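Local coordinates for protein uricase (Bacillus fastidiosus, PDB 4R8X) that probably catalyses the oxidation of urate to 5-hydroxyisourate, the first step in degrading urate to (S)-allantoin, at residues G51-T56 and N63-A68; A81-E84 and G90-Q93; I248-L253 and S317-L322. All coordinates share one frame; numbering follows the deposited sequence.

Contact 1: residues G51-T56 and N63-A68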
loop_
_atom_site.group_PDB
_atom_site.type_symbol
_atom_site.label_atom_id
_atom_site.label_comp_id
_atom_site.label_asym_id
_atom_site.label_seq_id
_atom_site.Cartn_x
_atom_site.Cartn_y
_atom_site.Cartn_z
ATOM N N GLY D 51 18.058 8.643 26.941
ATOM C CA GLY D 51 18.842 8.951 28.121
ATOM C C GLY D 51 19.948 7.947 28.338
ATOM O O GLY D 51 19.775 6.760 28.089
ATOM N N GLU D 52 21.090 8.424 28.817
ATOM C CA GLU D 52 22.225 7.550 29.079
ATOM C C GLU D 52 21.862 6.429 30.053
ATOM O O GLU D 52 22.454 5.351 30.015
ATOM C CB GLU D 52 23.403 8.358 29.632
ATOM C CG GLU D 52 23.058 9.164 30.879
ATOM C CD GLU D 52 24.282 9.739 31.568
ATOM O OE1 GLU D 52 25.358 9.105 31.505
ATOM O OE2 GLU D 52 24.170 10.826 32.173
ATOM N N GLN D 53 20.881 6.682 30.917
ATOM C CA GLN D 53 20.473 5.687 31.899
ATOM C C GLN D 53 19.697 4.502 31.320
ATOM O O GLN D 53 19.364 3.575 32.051
ATOM C CB GLN D 53 19.679 6.346 33.022
ATOM C CG GLN D 53 20.514 7.304 33.860
ATOM C CD GLN D 53 19.814 7.734 35.124
ATOM O OE1 GLN D 53 19.405 6.901 35.935
ATOM N NE2 GLN D 53 19.659 9.043 35.295
ATOM N N LEU D 54 19.415 4.533 30.018
ATOM C CA LEU D 54 18.745 3.414 29.359
ATOM C C LEU D 54 19.733 2.339 28.902
ATOM O O LEU D 54 19.338 1.295 28.398
ATOM C CB LEU D 54 17.935 3.915 28.154
ATOM C CG LEU D 54 16.880 4.983 28.466
ATOM C CD1 LEU D 54 16.126 5.394 27.210
ATOM C CD2 LEU D 54 15.911 4.488 29.535
ATOM N N LEU D 55 21.022 2.594 29.059
ATOM C CA LEU D 55 22.027 1.723 28.452
ATOM C C LEU D 55 21.920 0.273 28.903
ATOM O O LEU D 55 21.958 -0.642 28.084
ATOM C CB LEU D 55 23.439 2.255 28.710
ATOM C CG LEU D 55 24.565 1.415 28.109
ATOM C CD1 LEU D 55 24.528 1.435 26.578
ATOM C CD2 LEU D 55 25.906 1.894 28.638
ATOM N N THR D 56 21.774 0.045 30.199
ATOM C CA THR D 56 21.770 -1.332 30.670
ATOM C C THR D 56 20.507 -2.113 30.290
ATOM O O THR D 56 20.500 -3.343 30.385
ATOM C CB THR D 56 22.013 -1.421 32.184
ATOM O OG1 THR D 56 21.005 -0.669 32.857
ATOM C CG2 THR D 56 23.404 -0.869 32.546
ATOM N N ASN D 63 15.396 -4.199 32.890
ATOM C CA ASN D 63 14.212 -3.389 32.624
ATOM C C ASN D 63 13.840 -2.427 33.750
ATOM O O ASN D 63 12.792 -1.782 33.689
ATOM C CB ASN D 63 13.019 -4.285 32.288
ATOM C CG ASN D 63 13.171 -4.971 30.949
ATOM O OD1 ASN D 63 13.682 -4.388 29.994
ATOM N ND2 ASN D 63 12.731 -6.219 30.869
ATOM N N SER D 64 14.698 -2.328 34.764
ATOM C CA SER D 64 14.416 -1.529 35.959
ATOM C C SER D 64 14.019 -0.078 35.689
ATOM O O SER D 64 13.126 0.462 36.346
ATOM C CB SER D 64 15.607 -1.575 36.915
ATOM O OG SER D 64 15.840 -2.909 37.336
ATOM N N LEU D 65 14.673 0.546 34.715
ATOM C CA LEU D 65 14.400 1.939 34.394
ATOM C C LEU D 65 13.626 2.056 33.094
ATOM O O LEU D 65 13.603 3.112 32.459
ATOM C CB LEU D 65 15.703 2.734 34.311
ATOM C CG LEU D 65 16.387 3.011 35.647
ATOM C CD1 LEU D 65 17.673 3.798 35.431
ATOM C CD2 LEU D 65 15.431 3.749 36.583
ATOM N N VAL D 66 12.989 0.960 32.702
ATOM C CA VAL D 66 12.251 0.935 31.452
ATOM C C VAL D 66 10.773 1.244 31.669
ATOM O O VAL D 66 10.052 0.476 32.304
ATOM C CB VAL D 66 12.417 -0.409 30.721
ATOM C CG1 VAL D 66 11.532 -0.457 29.472
ATOM C CG2 VAL D 66 13.876 -0.630 30.355
ATOM N N VAL D 67 10.339 2.398 31.180
ATOM C CA VAL D 67 8.919 2.675 31.053
ATOM C C VAL D 67 8.408 1.765 29.936
ATOM O O VAL D 67 8.960 1.763 28.830
ATOM C CB VAL D 67 8.672 4.149 30.680
ATOM C CG1 VAL D 67 7.179 4.417 30.485
ATOM C CG2 VAL D 67 9.293 5.081 31.732
ATOM N N ALA D 68 7.371 0.981 30.219
ATOM C CA ALA D 68 6.839 0.045 29.226
ATOM C C ALA D 68 6.244 0.825 28.056
ATOM O O ALA D 68 5.645 1.880 28.261
ATOM C CB ALA D 68 5.789 -0.852 29.856
#

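Contact 2: residues A81-E84 and G90-Q93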
loop_
_atom_site.group_PDB
_atom_site.type_symbol
_atom_site.label_atom_id
_atom_site.label_comp_id
_atom_site.label_asym_id
_atom_site.label_seq_id
_atom_site.Cartn_x
_atom_site.Cartn_y
_atom_site.Cartn_z
ATOM N N ALA D 81 -6.566 14.034 26.677
ATOM C CA ALA D 81 -7.799 14.436 27.342
ATOM C C ALA D 81 -7.604 15.713 28.153
ATOM O O ALA D 81 -8.513 16.527 28.244
ATOM C CB ALA D 81 -8.341 13.314 28.218
ATOM N N SER D 82 -6.411 15.893 28.716
ATOM C CA SER D 82 -6.139 17.030 29.599
ATOM C C SER D 82 -5.585 18.268 28.884
ATOM O O SER D 82 -5.608 19.372 29.438
ATOM C CB SER D 82 -5.203 16.613 30.742
ATOM O OG SER D 82 -3.979 16.087 30.257
ATOM N N TYR D 83 -5.080 18.087 27.665
ATOM C CA TYR D 83 -4.558 19.206 26.877
ATOM C C TYR D 83 -5.643 20.247 26.633
ATOM O O TYR D 83 -6.746 19.901 26.215
ATOM C CB TYR D 83 -4.036 18.696 25.536
ATOM C CG TYR D 83 -3.469 19.761 24.621
ATOM C CD1 TYR D 83 -2.420 20.580 25.028
ATOM C CD2 TYR D 83 -3.980 19.939 23.343
ATOM C CE1 TYR D 83 -1.894 21.538 24.166
ATOM C CE2 TYR D 83 -3.459 20.878 22.485
ATOM C CZ TYR D 83 -2.432 21.686 22.896
ATOM O OH TYR D 83 -1.936 22.622 22.010
ATOM N N GLU D 84 -5.314 21.515 26.873
ATOM C CA GLU D 84 -6.280 22.598 26.746
ATOM C C GLU D 84 -5.980 23.518 25.567
ATOM O O GLU D 84 -6.695 24.491 25.333
ATOM C CB GLU D 84 -6.345 23.408 28.046
ATOM C CG GLU D 84 -6.798 22.579 29.245
ATOM C CD GLU D 84 -7.035 23.410 30.489
ATOM O OE1 GLU D 84 -6.563 23.006 31.572
ATOM O OE2 GLU D 84 -7.707 24.455 30.391
ATOM N N GLY D 90 1.694 22.434 20.051
ATOM C CA GLY D 90 1.387 22.656 21.453
ATOM C C GLY D 90 1.203 21.346 22.178
ATOM O O GLY D 90 1.787 21.128 23.235
ATOM N N PHE D 91 0.409 20.446 21.599
ATOM C CA PHE D 91 0.185 19.163 22.237
ATOM C C PHE D 91 1.474 18.351 22.387
ATOM O O PHE D 91 1.731 17.794 23.446
ATOM C CB PHE D 91 -0.849 18.350 21.469
ATOM C CG PHE D 91 -1.097 16.992 22.058
ATOM C CD1 PHE D 91 -1.590 16.866 23.349
ATOM C CD2 PHE D 91 -0.813 15.841 21.332
ATOM C CE1 PHE D 91 -1.807 15.617 23.908
ATOM C CE2 PHE D 91 -1.033 14.590 21.874
ATOM C CZ PHE D 91 -1.536 14.469 23.166
ATOM N N LEU D 92 2.291 18.296 21.335
ATOM C CA LEU D 92 3.517 17.514 21.387
ATOM C C LEU D 92 4.489 18.049 22.444
ATOM O O LEU D 92 5.093 17.270 23.184
ATOM C CB LEU D 92 4.189 17.455 20.007
ATOM C CG LEU D 92 3.385 16.786 18.889
ATOM C CD1 LEU D 92 4.302 16.572 17.698
ATOM C CD2 LEU D 92 2.729 15.466 19.330
ATOM N N GLN D 93 4.634 19.366 22.522
ATOM C CA GLN D 93 5.532 19.907 23.539
ATOM C C GLN D 93 5.012 19.631 24.950
ATOM O O GLN D 93 5.786 19.287 25.837
ATOM C CB GLN D 93 5.774 21.401 23.357
ATOM C CG GLN D 93 6.807 21.922 24.334
ATOM C CD GLN D 93 7.238 23.330 24.032
ATOM O OE1 GLN D 93 7.038 23.832 22.928
ATOM N NE2 GLN D 93 7.835 23.982 25.015
#

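Contact 3: residues I248-L253 and S317-L322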
loop_
_atom_site.group_PDB
_atom_site.type_symbol
_atom_site.label_atom_id
_atom_site.label_comp_id
_atom_site.label_asym_id
_atom_site.label_seq_id
_atom_site.Cartn_x
_atom_site.Cartn_y
_atom_site.Cartn_z
ATOM N N ILE D 248 9.013 26.445 -6.297
ATOM C CA ILE D 248 9.075 26.316 -4.853
ATOM C C ILE D 248 9.845 27.468 -4.225
ATOM O O ILE D 248 9.571 27.850 -3.086
ATOM C CB ILE D 248 9.592 24.933 -4.385
ATOM C CG1 ILE D 248 10.998 24.646 -4.908
ATOM C CG2 ILE D 248 8.624 23.841 -4.829
ATOM C CD1 ILE D 248 11.580 23.364 -4.333
ATOM N N TYR D 249 10.778 28.052 -4.974
ATOM C CA TYR D 249 11.443 29.250 -4.484
ATOM C C TYR D 249 10.402 30.341 -4.222
ATOM O O TYR D 249 10.384 30.965 -3.154
ATOM C CB TYR D 249 12.486 29.745 -5.492
ATOM C CG TYR D 249 13.257 30.974 -5.050
ATOM C CD1 TYR D 249 13.986 30.977 -3.868
ATOM C CD2 TYR D 249 13.264 32.132 -5.827
ATOM C CE1 TYR D 249 14.701 32.098 -3.472
ATOM C CE2 TYR D 249 13.977 33.253 -5.435
ATOM C CZ TYR D 249 14.689 33.228 -4.256
ATOM O OH TYR D 249 15.400 34.337 -3.855
ATOM N N HIS D 250 9.516 30.547 -5.190
ATOM C CA HIS D 250 8.476 31.558 -5.064
ATOM C C HIS D 250 7.389 31.230 -4.048
ATOM O O HIS D 250 6.883 32.118 -3.378
ATOM C CB HIS D 250 7.895 31.883 -6.436
ATOM C CG HIS D 250 8.796 32.745 -7.257
ATOM N ND1 HIS D 250 8.627 34.108 -7.351
ATOM C CD2 HIS D 250 9.916 32.453 -7.960
ATOM C CE1 HIS D 250 9.580 34.615 -8.113
ATOM N NE2 HIS D 250 10.385 33.635 -8.482
ATOM N N ILE D 251 7.038 29.958 -3.917
ATOM C CA ILE D 251 6.133 29.573 -2.854
ATOM C C ILE D 251 6.772 29.905 -1.505
ATOM O O ILE D 251 6.126 30.480 -0.620
ATOM C CB ILE D 251 5.771 28.080 -2.929
ATOM C CG1 ILE D 251 4.932 27.798 -4.187
ATOM C CG2 ILE D 251 5.026 27.672 -1.665
ATOM C CD1 ILE D 251 4.696 26.305 -4.471
ATOM N N GLY D 252 8.049 29.561 -1.360
ATOM C CA GLY D 252 8.763 29.832 -0.127
ATOM C C GLY D 252 8.843 31.312 0.200
ATOM O O GLY D 252 8.604 31.703 1.340
ATOM N N LEU D 253 9.186 32.126 -0.793
ATOM C CA LEU D 253 9.245 33.578 -0.600
ATOM C C LEU D 253 7.909 34.120 -0.112
ATOM O O LEU D 253 7.860 34.979 0.768
ATOM C CB LEU D 253 9.629 34.288 -1.909
ATOM C CG LEU D 253 11.039 34.073 -2.459
ATOM C CD1 LEU D 253 11.155 34.712 -3.840
ATOM C CD2 LEU D 253 12.109 34.618 -1.515
ATOM N N SER D 317 14.252 41.606 -9.620
ATOM C CA SER D 317 13.424 40.549 -9.038
ATOM C C SER D 317 12.113 40.347 -9.789
ATOM O O SER D 317 11.487 41.305 -10.239
ATOM C CB SER D 317 13.137 40.827 -7.558
ATOM O OG SER D 317 12.315 39.817 -6.993
ATOM N N GLU D 318 11.707 39.088 -9.915
ATOM C CA GLU D 318 10.422 38.745 -10.507
ATOM C C GLU D 318 9.383 38.448 -9.434
ATOM O O GLU D 318 8.217 38.216 -9.741
ATOM C CB GLU D 318 10.566 37.546 -11.448
ATOM C CG GLU D 318 11.408 37.827 -12.677
ATOM C CD GLU D 318 11.520 36.624 -13.590
ATOM O OE1 GLU D 318 11.304 35.493 -13.107
ATOM O OE2 GLU D 318 11.818 36.809 -14.788
ATOM N N TYR D 319 9.805 38.458 -8.172
ATOM C CA TYR D 319 8.893 38.164 -7.075
ATOM C C TYR D 319 7.761 39.178 -6.937
ATOM O O TYR D 319 7.996 40.387 -6.836
ATOM C CB TYR D 319 9.643 38.050 -5.746
ATOM C CG TYR D 319 8.704 37.883 -4.571
ATOM C CD1 TYR D 319 7.989 36.706 -4.397
ATOM C CD2 TYR D 319 8.499 38.919 -3.665
ATOM C CE1 TYR D 319 7.125 36.548 -3.343
ATOM C CE2 TYR D 319 7.629 38.771 -2.602
ATOM C CZ TYR D 319 6.942 37.582 -2.452
ATOM O OH TYR D 319 6.073 37.407 -1.406
ATOM N N VAL D 320 6.531 38.667 -6.927
ATOM C CA VAL D 320 5.346 39.479 -6.684
ATOM C C VAL D 320 4.397 38.742 -5.747
ATOM O O VAL D 320 4.321 37.517 -5.758
ATOM C CB VAL D 320 4.591 39.824 -7.990
ATOM C CG1 VAL D 320 5.453 40.691 -8.903
ATOM C CG2 VAL D 320 4.144 38.561 -8.703
ATOM N N ALA D 321 3.681 39.497 -4.927
ATOM C CA ALA D 321 2.687 38.925 -4.037
ATOM C C ALA D 321 1.421 39.764 -4.091
ATOM O O ALA D 321 1.459 40.947 -4.436
ATOM C CB ALA D 321 3.222 38.850 -2.612
ATOM N N LEU D 322 0.294 39.145 -3.766
ATOM C CA LEU D 322 -0.973 39.863 -3.722
ATOM C C LEU D 322 -0.905 41.005 -2.714
ATOM O O LEU D 322 -0.231 40.889 -1.688
ATOM C CB LEU D 322 -2.105 38.907 -3.352
ATOM C CG LEU D 322 -2.435 37.846 -4.401
ATOM C CD1 LEU D 322 -3.460 36.856 -3.863
ATOM C CD2 LEU D 322 -2.930 38.512 -5.673
ATOM O OXT LEU D 322 -1.516 42.065 -2.897
HETATM O O HOH W 1 6.294 35.699 -7.394
#

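Contact 1: residues G51-T56 and N63-A68
L65 reaches toward the turn at Q53 and L54 and makes the main touch of this contact with one methyl, CD1. The methyl lies 3.6 Å from Q53 OE1. It also rests near the backbone, with L65 CD1 3.8 Å from Q53 O, and its third neighbour is Q53 CB at 4.0 Å from L65 CD1. These are van der Waals contacts of a methyl with an amide oxygen, a carbonyl and a methylene. L65 CG stands beside its own backbone N, anti to the carbonyl carbon (chi1 -73°), which sends the isobutyl group toward Q53. The backbone here belongs to the link between strand 40-50 and helix 69-82. That is the connection from strand 40-50 to the helix pair of the N-terminal tunnelling (T-fold) domain. Residues 52-54 form a 3-10 turn, and L54 N bonds to G51 O at 3.0 Å. N63 to V66 make a type I beta turn, closed by V66 N on N63 O at 2.9 Å. L65 therefore sits in the corner of that turn. The inner side of the contact is the better packed one. L54 is buried, and its CD2 comes 4.0 Å from L65 O. L54 and V66 both pack on Y7 of strand 5-17. The second subunit adds cover, with N63 ND2 bonded to Y180 O of that chain and V66 against its Y182. The outer side is loose. Q53 is exposed, with a chain that extends beyond CG and meets L65 obliquely. Its amide touches L65 by the oxygen, and this meeting supplies no hydrogen bond. L65 itself is still partly exposed, and the whole contact buries just 138 Å².

Contact 2: residues A81-E84 and G90-Q93
The turn between the two helices of the N-terminal tunnelling-fold (T-fold) domain brings Y83 onto G90 and F91. Y83 is the first residue to leave helical geometry after helix 69-82, and G90 and F91 lie in the first turn of helix 88-102. The Y83 ring lies over the start of the F91 side chain. F91 CB makes a CH-pi contact, 3.9 Å from the centroid of the Y83 ring and 16° off its normal. The F91 ring then presents its edge to the same tyrosine. This is an edge-to-face pair, with the ring planes of Y83 and F91 at 61°. The closest ring atoms are F91 CD1 and Y83 CG, at 3.7 Å. Y83 CG is anti to its N (chi1 180°), which carries the ring over to helix 88-102. In the domain the pair of helices lies against the antiparallel sheet. Y83 touches F41 and F91 touches M43, both on strand 40-50. The tyrosine hydroxyl passes close to the helix backbone, with Y83 OH 3.4 Å from G90 CA. G90 has no side chain to obstruct it. Y83 OH is also 3.2 Å from F91 N, but the angle is too poor for a hydrogen bond. Its hydrogen-bond partner is T87 N, in the turn before the helix. A leucine in place of Y83 would probably leave T87 N without this partner and the edge of F91 without an aromatic face. Y83 O accepts a hydrogen bond from R16 NH1, near the end of strand 5-17.

Contact 3: residues I248-L253 and S317-L322
The imidazole of H250 turns its edge to the backbone of Y319, and its ND1 lies at the edge of the Y319 phenol, in the plane of that ring. Y319 N and CA lie at the rim of the imidazole, near its plane, with H250 CE1 3.8 Å from Y319 CA. H250 ND1 is 4.0 Å from Y319 CD1. L253 comes at the tyrosine ring obliquely, with its CB 3.7 Å from Y319 CE1. L253 CD1 also touches the phenol, and it lies over one face of Y249. A water bridges the segments. It is hydrogen-bonded to H250 ND1 (2.8 Å from water to ND1) and accepts from V320 N at 3.0 Å. S317 OG accepts from Y319 N, an ST turn. The polar ends have partners outside the segments: Y319 OH bonds to D257 OD2, and E318 OE1 makes a salt bridge with K242 NZ. The C-terminal residues, which are crucial for thermostability under physiological conditions, run along one side of helix 244-258. Helix 305-312 packs beside them, with L308 on Y319 and E311 on L253. On another side of helix 244-258, I248 and I251 meet F267 of strand 262-271.

From the N terminus, the chain first runs through the antiparallel pair of strands 5-17 and 40-50. Contact 1 then closes a short loop around helix 55-59, before helix 69-82 begins. That helix leads to contact 2, which closes the turn into helix 88-102. Contact 3 spans a much longer loop, from helix 244-258 through the last strands and helix 305-312 to the C terminus. The three follow in series, and none nests or crosses. Contacts 1 and 2 serve the N-terminal half, with centres 25 Å apart. Contact 3 lies on the other side of the chain's centre, yet it and contact 1 both touch the second subunit.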